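Local coordinates for protein RNA polymerase sigma-H factor (Fusobacterium nucleatum subsp. nucleatum, PDB 3MZY) that probably acts as a sigma-70 family initiation factor that binds DNA and directs RNA polymerase to specific promoters before being released, at residues G14-I19 against K96-E101; K103-N108 against K150-W155; S111-E116 against T132-N137; E116-L121 against Q146-K151. One frame throughout, in Å; residues are numbered along the deposited sequence.

Interaction 1. Residues G14-I19 against K96-E101; sequences GLLKAI and KEEIEE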
loop_
_atom_site.group_PDB
_atom_site.type_symbol
_atom_site.label_atom_id
_atom_site.label_comp_id
_atom_site.label_asym_id
_atom_site.label_seq_id
_atom_site.Cartn_x
_atom_site.Cartn_y
_atom_site.Cartn_z
ATOM N N GLY A 14 -5.172 2.721 1.296
ATOM C CA GLY A 14 -5.595 1.316 1.323
ATOM C C GLY A 14 -4.492 0.409 1.837
ATOM O O GLY A 14 -4.740 -0.429 2.702
ATOM N N LEU A 15 -3.273 0.608 1.337
ATOM C CA LEU A 15 -2.139 -0.208 1.714
ATOM C C LEU A 15 -1.736 0.002 3.175
ATOM O O LEU A 15 -1.482 -0.968 3.894
ATOM C CB LEU A 15 -0.939 0.053 0.786
ATOM C CG LEU A 15 0.419 -0.575 1.160
ATOM C CD1 LEU A 15 0.406 -2.091 1.011
ATOM C CD2 LEU A 15 1.561 -0.001 0.340
ATOM N N LEU A 16 -1.647 1.270 3.588
ATOM C CA LEU A 16 -1.347 1.650 4.957
ATOM C C LEU A 16 -2.356 1.061 5.938
ATOM O O LEU A 16 -2.005 0.697 7.065
ATOM C CB LEU A 16 -1.340 3.174 5.072
ATOM C CG LEU A 16 -0.031 3.956 5.226
ATOM C CD1 LEU A 16 1.167 3.234 4.626
ATOM C CD2 LEU A 16 -0.202 5.338 4.610
ATOM N N LYS A 17 -3.607 0.992 5.494
ATOM C CA LYS A 17 -4.683 0.348 6.244
ATOM C C LYS A 17 -4.436 -1.148 6.306
ATOM O O LYS A 17 -4.517 -1.748 7.375
ATOM C CB LYS A 17 -6.041 0.620 5.587
ATOM C CG LYS A 17 -6.707 1.911 6.041
ATOM C CD LYS A 17 -8.170 1.957 5.618
ATOM C CE LYS A 17 -8.725 3.357 5.736
ATOM N NZ LYS A 17 -10.194 3.359 5.496
ATOM N N ALA A 18 -4.128 -1.739 5.149
ATOM C CA ALA A 18 -3.781 -3.150 5.065
ATOM C C ALA A 18 -2.739 -3.512 6.122
ATOM O O ALA A 18 -2.923 -4.460 6.883
ATOM C CB ALA A 18 -3.266 -3.484 3.673
ATOM N N ILE A 19 -1.664 -2.727 6.160
ATOM C CA ILE A 19 -0.535 -2.950 7.042
ATOM C C ILE A 19 -0.914 -2.799 8.522
ATOM O O ILE A 19 -0.503 -3.610 9.348
ATOM C CB ILE A 19 0.620 -1.966 6.708
ATOM C CG1 ILE A 19 1.140 -2.198 5.291
ATOM C CG2 ILE A 19 1.768 -2.062 7.750
ATOM C CD1 ILE A 19 1.984 -1.048 4.749
ATOM N N LYS A 96 -3.450 12.989 5.021
ATOM C CA LYS A 96 -2.691 13.472 3.862
ATOM C C LYS A 96 -1.182 13.448 4.145
ATOM O O LYS A 96 -0.396 13.016 3.306
ATOM C CB LYS A 96 -3.159 14.865 3.408
ATOM N N GLU A 97 -0.783 13.882 5.337
ATOM C CA GLU A 97 0.633 13.899 5.704
ATOM C C GLU A 97 1.236 12.500 5.819
ATOM O O GLU A 97 2.367 12.273 5.383
ATOM C CB GLU A 97 0.873 14.666 7.005
ATOM C CG GLU A 97 2.203 15.376 6.999
ATOM C CD GLU A 97 2.829 15.531 8.376
ATOM O OE1 GLU A 97 3.554 16.533 8.561
ATOM O OE2 GLU A 97 2.611 14.660 9.256
ATOM N N GLU A 98 0.493 11.574 6.418
ATOM C CA GLU A 98 0.940 10.192 6.525
ATOM C C GLU A 98 1.124 9.552 5.143
ATOM O O GLU A 98 2.102 8.830 4.911
ATOM C CB GLU A 98 -0.013 9.367 7.386
ATOM C CG GLU A 98 0.660 8.190 8.043
ATOM C CD GLU A 98 -0.315 7.224 8.704
ATOM O OE1 GLU A 98 0.023 6.018 8.781
ATOM O OE2 GLU A 98 -1.407 7.658 9.151
ATOM N N ILE A 99 0.213 9.859 4.221
ATOM C CA ILE A 99 0.331 9.397 2.856
ATOM C C ILE A 99 1.589 9.976 2.205
ATOM O O ILE A 99 2.335 9.252 1.509
ATOM C CB ILE A 99 -0.934 9.725 2.028
ATOM C CG1 ILE A 99 -2.125 8.916 2.571
ATOM C CG2 ILE A 99 -0.689 9.473 0.533
ATOM C CD1 ILE A 99 -3.488 9.355 2.053
ATOM N N GLU A 100 1.831 11.260 2.438
ATOM C CA GLU A 100 2.989 11.921 1.880
ATOM C C GLU A 100 4.290 11.391 2.494
ATOM O O GLU A 100 5.245 11.108 1.765
ATOM C CB GLU A 100 2.865 13.434 2.053
ATOM C CG GLU A 100 3.293 14.236 0.832
ATOM C CD GLU A 100 2.458 13.935 -0.419
ATOM O OE1 GLU A 100 1.229 13.710 -0.305
ATOM O OE2 GLU A 100 3.036 13.937 -1.526
ATOM N N GLU A 101 4.332 11.247 3.822
ATOM C CA GLU A 101 5.504 10.667 4.485
ATOM C C GLU A 101 5.833 9.286 3.899
ATOM O O GLU A 101 6.996 8.977 3.653
ATOM C CB GLU A 101 5.322 10.567 6.005
ATOM C CG GLU A 101 5.295 11.882 6.795
ATOM C CD GLU A 101 6.562 12.706 6.640
ATOM O OE1 GLU A 101 7.373 12.772 7.597
ATOM O OE2 GLU A 101 6.745 13.288 5.546
#
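Glu-98 and Ile-99 are the two residues of 96-101 that meet Leu-16, the one side chain of 14-19 to cross the gap between two helices whose backbones stay well separated. Glu-98 comes first along the chain. Its CB points toward the other helix, and CG stands anti to the backbone N (chi1 -154°), with the rest of the chain extended, which carries the carboxylate alongside the leucine. There OE1 of Glu-98 lies 4.1 Å from CG of Leu-16, a van der Waals contact with the branch point. The two side chains run past one another in opposite directions, and one methyl of the leucine arrives at the backbone of the facing helix: CD2 of Leu-16 is 4.2 Å from O of Glu-98. One residue later, the same methyl approaches CA of Ile-99 at 4.5 Å. CA of Leu-16 and CA of Ile-99 are the closest pair of CA atoms, still 8.2 Å apart. The contact is thin, apolar in its centre and bordered by the carboxylate. It joins helix 8-21, in the sigma-70 region 2 sequence, to helix 91-109. Ile-99 continues the packing along helix 8-21 on Gln-9, Ile-12 and Leu-13. Farther round that helix, Leu-15 and Ala-18 lie against helix 29-50, while Ile-19 reaches helix 138-159.

Interaction 2. Residues K103-N108 against K150-W155; sequences KKFSEN and KKSEEW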
loop_
_atom_site.group_PDB
_atom_site.type_symbol
_atom_site.label_atom_id
_atom_site.label_comp_id
_atom_site.label_asym_id
_atom_site.label_seq_id
_atom_site.Cartn_x
_atom_site.Cartn_y
_atom_site.Cartn_z
ATOM N N LYS A 103 5.100 8.100 0.811
ATOM C CA LYS A 103 5.632 8.241 -0.540
ATOM C C LYS A 103 7.139 8.514 -0.508
ATOM O O LYS A 103 7.915 7.872 -1.236
ATOM C CB LYS A 103 4.902 9.343 -1.299
ATOM C CG LYS A 103 3.541 8.948 -1.783
ATOM C CD LYS A 103 3.105 9.812 -2.961
ATOM C CE LYS A 103 2.291 10.995 -2.505
ATOM N NZ LYS A 103 1.773 11.811 -3.648
ATOM N N LYS A 104 7.551 9.430 0.371
ATOM C CA LYS A 104 8.964 9.762 0.546
ATOM C C LYS A 104 9.755 8.607 1.148
ATOM O O LYS A 104 10.844 8.274 0.677
ATOM C CB LYS A 104 9.132 11.050 1.371
ATOM N N PHE A 105 9.227 7.988 2.191
ATOM C CA PHE A 105 9.919 6.858 2.781
ATOM C C PHE A 105 10.197 5.784 1.708
ATOM O O PHE A 105 11.332 5.293 1.563
ATOM C CB PHE A 105 9.099 6.268 3.933
ATOM C CG PHE A 105 9.526 4.874 4.316
ATOM C CD1 PHE A 105 8.736 3.778 3.989
ATOM C CD2 PHE A 105 10.744 4.658 4.962
ATOM C CE1 PHE A 105 9.135 2.468 4.327
ATOM C CE2 PHE A 105 11.155 3.356 5.296
ATOM C CZ PHE A 105 10.346 2.258 4.969
ATOM N N SER A 106 9.164 5.441 0.944
ATOM C CA SER A 106 9.297 4.427 -0.074
ATOM C C SER A 106 10.256 4.859 -1.200
ATOM O O SER A 106 11.158 4.092 -1.572
ATOM C CB SER A 106 7.922 3.966 -0.573
ATOM O OG SER A 106 7.290 4.945 -1.360
ATOM N N GLU A 107 10.104 6.084 -1.704
ATOM C CA GLU A 107 11.015 6.594 -2.735
ATOM C C GLU A 107 12.482 6.525 -2.246
ATOM O O GLU A 107 13.379 6.093 -2.979
ATOM C CB GLU A 107 10.641 8.025 -3.148
ATOM C CG GLU A 107 11.456 8.600 -4.319
ATOM C CD GLU A 107 11.212 7.871 -5.657
ATOM O OE1 GLU A 107 12.190 7.688 -6.433
ATOM O OE2 GLU A 107 10.045 7.480 -5.936
ATOM N N ASN A 108 12.711 6.903 -0.995
ATOM C CA ASN A 108 14.065 6.925 -0.468
ATOM C C ASN A 108 14.613 5.622 0.102
ATOM O O ASN A 108 15.806 5.575 0.424
ATOM C CB ASN A 108 14.185 8.000 0.591
ATOM C CG ASN A 108 13.862 9.372 0.057
ATOM O OD1 ASN A 108 14.137 9.695 -1.103
ATOM N ND2 ASN A 108 13.271 10.194 0.905
ATOM N N LYS A 150 6.932 -5.434 6.019
ATOM C CA LYS A 150 7.800 -5.390 7.187
ATOM C C LYS A 150 8.560 -4.053 7.273
ATOM O O LYS A 150 8.602 -3.434 8.334
ATOM C CB LYS A 150 8.766 -6.588 7.223
ATOM N N LYS A 151 9.114 -3.594 6.150
ATOM C CA LYS A 151 9.871 -2.343 6.131
ATOM C C LYS A 151 8.983 -1.156 6.424
ATOM O O LYS A 151 9.407 -0.199 7.090
ATOM C CB LYS A 151 10.617 -2.154 4.808
ATOM C CG LYS A 151 11.826 -3.079 4.680
ATOM C CD LYS A 151 12.323 -3.110 3.246
ATOM C CE LYS A 151 13.394 -4.181 3.094
ATOM N NZ LYS A 151 14.028 -4.139 1.759
ATOM N N SER A 152 7.742 -1.233 5.952
ATOM C CA SER A 152 6.755 -0.191 6.246
ATOM C C SER A 152 6.324 -0.219 7.709
ATOM O O SER A 152 6.248 0.840 8.332
ATOM C CB SER A 152 5.544 -0.275 5.297
ATOM O OG SER A 152 5.947 -0.018 3.958
ATOM N N GLU A 153 6.056 -1.420 8.242
ATOM C CA GLU A 153 5.772 -1.621 9.668
ATOM C C GLU A 153 6.813 -0.941 10.532
ATOM O O GLU A 153 6.473 -0.137 11.389
ATOM C CB GLU A 153 5.740 -3.106 10.040
ATOM C CG GLU A 153 4.356 -3.701 10.134
ATOM C CD GLU A 153 4.377 -5.200 10.407
ATOM O OE1 GLU A 153 4.686 -5.589 11.556
ATOM O OE2 GLU A 153 4.075 -5.987 9.471
ATOM N N GLU A 154 8.081 -1.259 10.292
ATOM C CA GLU A 154 9.172 -0.728 11.104
ATOM C C GLU A 154 9.194 0.796 11.030
ATOM O O GLU A 154 9.417 1.472 12.039
ATOM C CB GLU A 154 10.504 -1.346 10.685
ATOM C CG GLU A 154 10.590 -2.855 11.000
ATOM C CD GLU A 154 11.711 -3.585 10.247
ATOM O OE1 GLU A 154 12.431 -4.391 10.884
ATOM O OE2 GLU A 154 11.870 -3.364 9.018
ATOM N N TRP A 155 8.900 1.331 9.848
ATOM C CA TRP A 155 8.870 2.774 9.647
ATOM C C TRP A 155 7.730 3.448 10.426
ATOM O O TRP A 155 7.937 4.487 11.068
ATOM C CB TRP A 155 8.782 3.099 8.161
ATOM C CG TRP A 155 8.526 4.529 7.888
ATOM C CD1 TRP A 155 9.425 5.570 7.995
ATOM C CD2 TRP A 155 7.279 5.115 7.472
ATOM N NE1 TRP A 155 8.809 6.756 7.648
ATOM C CE2 TRP A 155 7.499 6.508 7.329
ATOM C CE3 TRP A 155 6.004 4.596 7.196
ATOM C CZ2 TRP A 155 6.491 7.387 6.921
ATOM C CZ3 TRP A 155 4.996 5.473 6.793
ATOM C CH2 TRP A 155 5.249 6.855 6.657
#
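Phe-105 lays its ring over the five-membered ring of Trp-155 in an offset stack, with centroids 4.0 Å apart and planes only 13° from parallel. The closest atoms are CD2 of Phe-105 and CD1 of Trp-155, at 3.4 Å. Both side chains have CG anti to the backbone N and slide past each other from facing helices, so each ring also covers the other's methylene. CB of Trp-155 sits 3.7 Å from the centroid of the Phe-105 ring, and CB of Phe-105 lies 3.9 Å from that of the indole five-membered ring; both are CH-pi contacts over the face. The stack spans helices 91-109 and 138-159, whose local axes approach to 11.4 Å and run at 128°, well off antiparallel. The latter, long and C-terminal, is consistent with the second helix of a sigma region 4 helix-turn-helix. One turn before the tryptophan, the carbonyl O of Lys-151 comes within 3.4 Å of CZ of Phe-105, obliquely to the ring, and CE1 of Phe-105 lies 4.1 Å from CA of Ser-152. Lys-151 starts toward the phenylalanine, but its amine leads away to a salt bridge with Glu-114. The hydroxyl of Ser-152 bonds to the carbonyl of Ile-148, one turn back.

Interaction 3. Residues S111-E116 against T132-N137; sequences SKFEKE and TILSKN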
loop_
_atom_site.group_PDB
_atom_site.type_symbol
_atom_site.label_atom_id
_atom_site.label_comp_id
_atom_site.label_asym_id
_atom_site.label_seq_id
_atom_site.Cartn_x
_atom_site.Cartn_y
_atom_site.Cartn_z
ATOM N N SER A 111 14.065 -0.762 -2.824
ATOM C CA SER A 111 14.800 -1.163 -4.011
ATOM C C SER A 111 14.009 -0.764 -5.294
ATOM O O SER A 111 12.826 -0.392 -5.236
ATOM C CB SER A 111 15.016 -2.676 -3.971
ATOM O OG SER A 111 13.794 -3.372 -4.272
ATOM N N LYS A 112 14.664 -0.826 -6.445
ATOM C CA LYS A 112 13.966 -0.658 -7.723
ATOM C C LYS A 112 12.834 -1.709 -7.892
ATOM O O LYS A 112 11.717 -1.368 -8.295
ATOM C CB LYS A 112 14.958 -0.756 -8.877
ATOM C CG LYS A 112 14.375 -0.378 -10.215
ATOM C CD LYS A 112 15.011 -1.182 -11.341
ATOM C CE LYS A 112 14.628 -0.600 -12.676
ATOM N NZ LYS A 112 14.918 -1.563 -13.760
ATOM N N PHE A 113 13.126 -2.970 -7.559
ATOM C CA PHE A 113 12.135 -4.061 -7.589
ATOM C C PHE A 113 10.943 -3.769 -6.659
ATOM O O PHE A 113 9.787 -3.840 -7.078
ATOM C CB PHE A 113 12.808 -5.408 -7.244
ATOM C CG PHE A 113 11.934 -6.628 -7.476
ATOM C CD1 PHE A 113 10.891 -6.610 -8.414
ATOM C CD2 PHE A 113 12.183 -7.809 -6.774
ATOM C CE1 PHE A 113 10.085 -7.738 -8.640
ATOM C CE2 PHE A 113 11.400 -8.955 -6.991
ATOM C CZ PHE A 113 10.329 -8.917 -7.931
ATOM N N GLU A 114 11.233 -3.421 -5.413
ATOM C CA GLU A 114 10.191 -3.047 -4.453
ATOM C C GLU A 114 9.324 -1.884 -4.953
ATOM O O GLU A 114 8.098 -1.907 -4.795
ATOM C CB GLU A 114 10.814 -2.731 -3.099
ATOM C CG GLU A 114 11.280 -3.954 -2.347
ATOM C CD GLU A 114 12.258 -3.637 -1.207
ATOM O OE1 GLU A 114 12.724 -2.468 -1.104
ATOM O OE2 GLU A 114 12.572 -4.567 -0.417
ATOM N N LYS A 115 9.952 -0.894 -5.584
ATOM C CA LYS A 115 9.223 0.234 -6.170
ATOM C C LYS A 115 8.341 -0.183 -7.354
ATOM O O LYS A 115 7.231 0.347 -7.531
ATOM C CB LYS A 115 10.181 1.327 -6.625
ATOM C CG LYS A 115 10.808 2.121 -5.484
ATOM C CD LYS A 115 11.981 2.885 -6.032
ATOM C CE LYS A 115 12.407 3.949 -5.104
ATOM N NZ LYS A 115 13.708 4.559 -5.553
ATOM N N GLU A 116 8.848 -1.104 -8.171
ATOM C CA GLU A 116 8.112 -1.567 -9.349
ATOM C C GLU A 116 6.847 -2.290 -8.892
ATOM O O GLU A 116 5.783 -2.084 -9.456
ATOM C CB GLU A 116 8.968 -2.509 -10.203
ATOM C CG GLU A 116 9.972 -1.832 -11.110
ATOM C CD GLU A 116 10.865 -2.838 -11.849
ATOM O OE1 GLU A 116 11.162 -2.608 -13.048
ATOM O OE2 GLU A 116 11.269 -3.864 -11.236
ATOM N N THR A 132 2.710 -11.277 -13.811
ATOM C CA THR A 132 2.531 -11.234 -15.252
ATOM C C THR A 132 3.095 -9.926 -15.808
ATOM O O THR A 132 3.838 -9.932 -16.776
ATOM C CB THR A 132 1.031 -11.398 -15.622
ATOM O OG1 THR A 132 0.561 -12.623 -15.066
ATOM C CG2 THR A 132 0.822 -11.434 -17.118
ATOM N N ILE A 133 2.764 -8.814 -15.166
ATOM C CA ILE A 133 3.237 -7.513 -15.617
ATOM C C ILE A 133 4.764 -7.441 -15.667
ATOM O O ILE A 133 5.343 -6.981 -16.665
ATOM C CB ILE A 133 2.648 -6.389 -14.732
ATOM C CG1 ILE A 133 1.136 -6.269 -14.996
ATOM C CG2 ILE A 133 3.389 -5.036 -14.944
ATOM C CD1 ILE A 133 0.375 -5.515 -13.918
ATOM N N LEU A 134 5.413 -7.893 -14.595
ATOM C CA LEU A 134 6.868 -7.760 -14.473
ATOM C C LEU A 134 7.654 -8.958 -15.002
ATOM O O LEU A 134 8.891 -8.970 -14.938
ATOM C CB LEU A 134 7.258 -7.493 -13.016
ATOM C CG LEU A 134 6.692 -6.228 -12.366
ATOM C CD1 LEU A 134 6.993 -6.229 -10.887
ATOM C CD2 LEU A 134 7.217 -4.948 -13.056
ATOM N N SER A 135 6.933 -9.958 -15.510
ATOM C CA SER A 135 7.524 -11.221 -15.941
ATOM C C SER A 135 8.417 -11.750 -14.829
ATOM O O SER A 135 9.612 -12.009 -15.025
ATOM C CB SER A 135 8.284 -11.048 -17.253
ATOM O OG SER A 135 7.423 -10.498 -18.242
ATOM N N LYS A 136 7.825 -11.867 -13.647
ATOM C CA LYS A 136 8.512 -12.412 -12.489
ATOM C C LYS A 136 7.663 -13.545 -12.011
ATOM O O LYS A 136 6.490 -13.613 -12.361
ATOM C CB LYS A 136 8.659 -11.351 -11.385
ATOM C CG LYS A 136 9.663 -10.243 -11.692
ATOM C CD LYS A 136 10.939 -10.810 -12.249
ATOM C CE LYS A 136 12.070 -9.786 -12.274
ATOM N NZ LYS A 136 12.946 -9.942 -11.077
ATOM N N ASN A 137 8.224 -14.455 -11.231
ATOM C CA ASN A 137 7.382 -15.523 -10.691
ATOM C C ASN A 137 6.604 -15.113 -9.437
ATOM O O ASN A 137 6.982 -14.172 -8.744
ATOM C CB ASN A 137 8.112 -16.874 -10.574
ATOM C CG ASN A 137 9.177 -16.913 -9.483
ATOM O OD1 ASN A 137 9.911 -17.908 -9.368
ATOM N ND2 ASN A 137 9.268 -15.863 -8.680
#
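A cation-pi contact of Lys-136 with Phe-113, backed by apolar packing of Leu-134, makes this a surface contact between the start of helix 112-121 and the C-terminal end of helix 127-134 with the turn after it. NZ of Lys-136 stands 4.4 Å from the centroid of the Phe-113 ring, 17° off its normal and displaced somewhat toward the rim. With CG anti to the carbonyl carbon (chi1 -71°), the lysine sets its aliphatic part by the ring as well, CG of Lys-136 being 4.0 Å from CE1 of Phe-113; bends at chi2 and chi4 then fold the amine back over the face. Leu-134 takes the edge of the same ring, near its plane, with CD1 4.1 Å from CE1 of Phe-113. The other methyl of Leu-134, CD2, lies 4.1 Å from CB of Glu-116, one turn after Phe-113. Ser-135 and Lys-136 lie in the link from helix 127-134 to helix 138-159, an arrangement consistent with the helix-turn-helix of sigma region 4, whose second helix would probably be the recognition helix, set into the major groove. Ser-135 leaves the first helix with positive phi in a Schellman motif, and Asn-137 occupies the N-cap of the next. On the facing segment, Ser-111 and Glu-114 form a capping box: N of Glu-114 donates to OG of Ser-111 at 2.8 Å, and N of Ser-111 donates to OE1 of Glu-114 at 2.8 Å, meeting that carboxylate from above its plane. OE2 of Glu-114 forms a salt bridge with Arg-147. Phe-113 extends the packing to Ser-140, Ile-141 and Thr-144 of helix 138-159.

Interaction 4. Residues E116-L121 against Q146-K151; sequences EVLTYL and QRIRKK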
loop_
_atom_site.group_PDB
_atom_site.type_symbol
_atom_site.label_atom_id
_atom_site.label_comp_id
_atom_site.label_asym_id
_atom_site.label_seq_id
_atom_site.Cartn_x
_atom_site.Cartn_y
_atom_site.Cartn_z
ATOM N N GLU A 116 8.848 -1.104 -8.171
ATOM C CA GLU A 116 8.112 -1.567 -9.349
ATOM C C GLU A 116 6.847 -2.290 -8.892
ATOM O O GLU A 116 5.783 -2.084 -9.456
ATOM C CB GLU A 116 8.968 -2.509 -10.203
ATOM C CG GLU A 116 9.972 -1.832 -11.110
ATOM C CD GLU A 116 10.865 -2.838 -11.849
ATOM O OE1 GLU A 116 11.162 -2.608 -13.048
ATOM O OE2 GLU A 116 11.269 -3.864 -11.236
ATOM N N VAL A 117 6.985 -3.114 -7.854
ATOM C CA VAL A 117 5.870 -3.857 -7.278
ATOM C C VAL A 117 4.850 -2.917 -6.627
ATOM O O VAL A 117 3.641 -3.032 -6.851
ATOM C CB VAL A 117 6.371 -4.939 -6.270
ATOM C CG1 VAL A 117 5.214 -5.467 -5.399
ATOM C CG2 VAL A 117 7.050 -6.101 -7.021
ATOM N N LEU A 118 5.349 -1.980 -5.830
ATOM C CA LEU A 118 4.509 -0.988 -5.152
ATOM C C LEU A 118 3.629 -0.250 -6.149
ATOM O O LEU A 118 2.424 -0.124 -5.938
ATOM C CB LEU A 118 5.396 0.006 -4.391
ATOM C CG LEU A 118 4.712 1.101 -3.571
ATOM C CD1 LEU A 118 3.877 0.482 -2.424
ATOM C CD2 LEU A 118 5.737 2.124 -3.033
ATOM N N THR A 119 4.241 0.230 -7.231
ATOM C CA THR A 119 3.532 0.919 -8.304
ATOM C C THR A 119 2.254 0.180 -8.716
ATOM O O THR A 119 1.203 0.795 -8.885
ATOM C CB THR A 119 4.478 1.116 -9.526
ATOM O OG1 THR A 119 5.504 2.062 -9.171
ATOM C CG2 THR A 119 3.736 1.595 -10.772
ATOM N N TYR A 120 2.326 -1.131 -8.881
ATOM C CA TYR A 120 1.131 -1.850 -9.345
ATOM C C TYR A 120 0.212 -2.249 -8.227
ATOM O O TYR A 120 -0.999 -2.328 -8.434
ATOM C CB TYR A 120 1.481 -3.031 -10.242
ATOM C CG TYR A 120 2.146 -2.528 -11.483
ATOM C CD1 TYR A 120 3.539 -2.578 -11.623
ATOM C CD2 TYR A 120 1.383 -1.930 -12.506
ATOM C CE1 TYR A 120 4.156 -2.086 -12.772
ATOM C CE2 TYR A 120 1.986 -1.427 -13.662
ATOM C CZ TYR A 120 3.365 -1.505 -13.785
ATOM O OH TYR A 120 3.955 -1.005 -14.915
ATOM N N LEU A 121 0.799 -2.459 -7.051
ATOM C CA LEU A 121 0.072 -2.813 -5.864
ATOM C C LEU A 121 -0.918 -1.722 -5.497
ATOM O O LEU A 121 -2.108 -2.005 -5.283
ATOM C CB LEU A 121 1.043 -3.038 -4.716
ATOM C CG LEU A 121 0.500 -3.663 -3.429
ATOM C CD1 LEU A 121 -0.089 -5.063 -3.676
ATOM C CD2 LEU A 121 1.612 -3.705 -2.388
ATOM N N GLN A 146 5.810 -8.628 0.845
ATOM C CA GLN A 146 6.002 -8.952 2.234
ATOM C C GLN A 146 7.126 -8.095 2.820
ATOM O O GLN A 146 7.047 -7.664 3.973
ATOM C CB GLN A 146 6.314 -10.442 2.384
ATOM C CG GLN A 146 6.280 -10.951 3.821
ATOM C CD GLN A 146 4.863 -11.238 4.292
ATOM O OE1 GLN A 146 3.983 -11.579 3.488
ATOM N NE2 GLN A 146 4.632 -11.097 5.597
ATOM N N ARG A 147 8.170 -7.858 2.024
ATOM C CA ARG A 147 9.249 -6.937 2.414
ATOM C C ARG A 147 8.752 -5.515 2.507
ATOM O O ARG A 147 9.139 -4.788 3.416
ATOM C CB ARG A 147 10.409 -6.971 1.422
ATOM C CG ARG A 147 11.347 -8.129 1.575
ATOM C CD ARG A 147 12.672 -7.809 0.888
ATOM N NE ARG A 147 12.526 -7.362 -0.501
ATOM C CZ ARG A 147 12.184 -8.162 -1.518
ATOM N NH1 ARG A 147 11.931 -9.445 -1.282
ATOM N NH2 ARG A 147 12.068 -7.683 -2.762
ATOM N N ILE A 148 7.895 -5.113 1.567
ATOM C CA ILE A 148 7.254 -3.783 1.627
ATOM C C ILE A 148 6.480 -3.620 2.956
ATOM O O ILE A 148 6.561 -2.572 3.610
ATOM C CB ILE A 148 6.332 -3.510 0.394
ATOM C CG1 ILE A 148 7.158 -3.438 -0.895
ATOM C CG2 ILE A 148 5.527 -2.218 0.583
ATOM C CD1 ILE A 148 6.331 -3.487 -2.179
ATOM N N ARG A 149 5.742 -4.664 3.337
ATOM C CA ARG A 149 5.031 -4.722 4.617
ATOM C C ARG A 149 5.947 -4.554 5.846
ATOM O O ARG A 149 5.741 -3.643 6.627
ATOM C CB ARG A 149 4.242 -6.031 4.732
ATOM C CG ARG A 149 3.484 -6.193 6.040
ATOM C CD ARG A 149 3.166 -7.644 6.333
ATOM N NE ARG A 149 2.925 -7.866 7.757
ATOM C CZ ARG A 149 2.581 -9.040 8.287
ATOM N NH1 ARG A 149 2.439 -10.112 7.511
ATOM N NH2 ARG A 149 2.376 -9.148 9.597
ATOM N N LYS A 150 6.932 -5.434 6.019
ATOM C CA LYS A 150 7.800 -5.390 7.187
ATOM C C LYS A 150 8.560 -4.053 7.273
ATOM O O LYS A 150 8.602 -3.434 8.334
ATOM C CB LYS A 150 8.766 -6.588 7.223
ATOM N N LYS A 151 9.114 -3.594 6.150
ATOM C CA LYS A 151 9.871 -2.343 6.131
ATOM C C LYS A 151 8.983 -1.156 6.424
ATOM O O LYS A 151 9.407 -0.199 7.090
ATOM C CB LYS A 151 10.617 -2.154 4.808
ATOM C CG LYS A 151 11.826 -3.079 4.680
ATOM C CD LYS A 151 12.323 -3.110 3.246
ATOM C CE LYS A 151 13.394 -4.181 3.094
ATOM N NZ LYS A 151 14.028 -4.139 1.759
#
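Ile-148 drives its terminal methyl against Val-117 and Leu-118, and this small apolar knot is the tight part of the contact. CD1 of Ile-148 lies 3.9 Å from CG1 of Val-117, the two side chains meeting at a slant. The same methyl is 4.1 Å from the backbone N of Leu-118 and 4.2 Å from its CB, so it rests directly on the surface of helix 112-121. The isoleucine reaches this far because CG1 is anti to its carbonyl carbon (chi1 -65°) and CD1 then continues outward (chi2 167°). Backbones are close here too, with CA of Leu-118 and CA of Ile-148 7.8 Å apart. All three residues are buried. Their packing is consistent with a region 4-like helical bundle, whose core here also takes in Leu-15 of helix 8-21, and in which helix 138-159 packs against helix 112-121; Val-117 carries the seam on to Ile-141, Thr-144 and Ile-145, while Phe-110 covers both Leu-118 and Ile-148. Packing is looser at Leu-121, which points the same way but approaches the facing segment no closer than 4.7 Å. Beside the apolar knot the contact becomes polar and partly exposed, with Arg-147 and Lys-151 one turn apart on helix 138-159, whereas Arg-149 turns its guanidinium to Glu-153 within its own helix. Tyr-120, partly exposed on helix 112-121, is directed instead to Ile-130 and Ile-133.

In the fold
Interactions 1, 2 and 4 pack against one another around helix 138-159 and helix 8-21. Interactions 2 and 4 both use helix 138-159, their centres about 9 Å apart, and OG of Ser-106 touches CD2 of Leu-118 at 3.6 Å. Interaction 1 joins them through Leu-15, whose CD2 is 3.6 Å from CD1 of Leu-118, and through CB of Glu-101, 3.5 Å from CZ2 of Trp-155. Interaction 3, at the probable DNA-reading motif, has its centre about 21 Å from that of interaction 1 but only about 9 Å from that of interaction 4, with which it shares Glu-116. It is tied inward by Glu-114, whose OE2 meets NZ of Lys-151 at 2.7 Å and NE of Arg-147 at 2.8 Å.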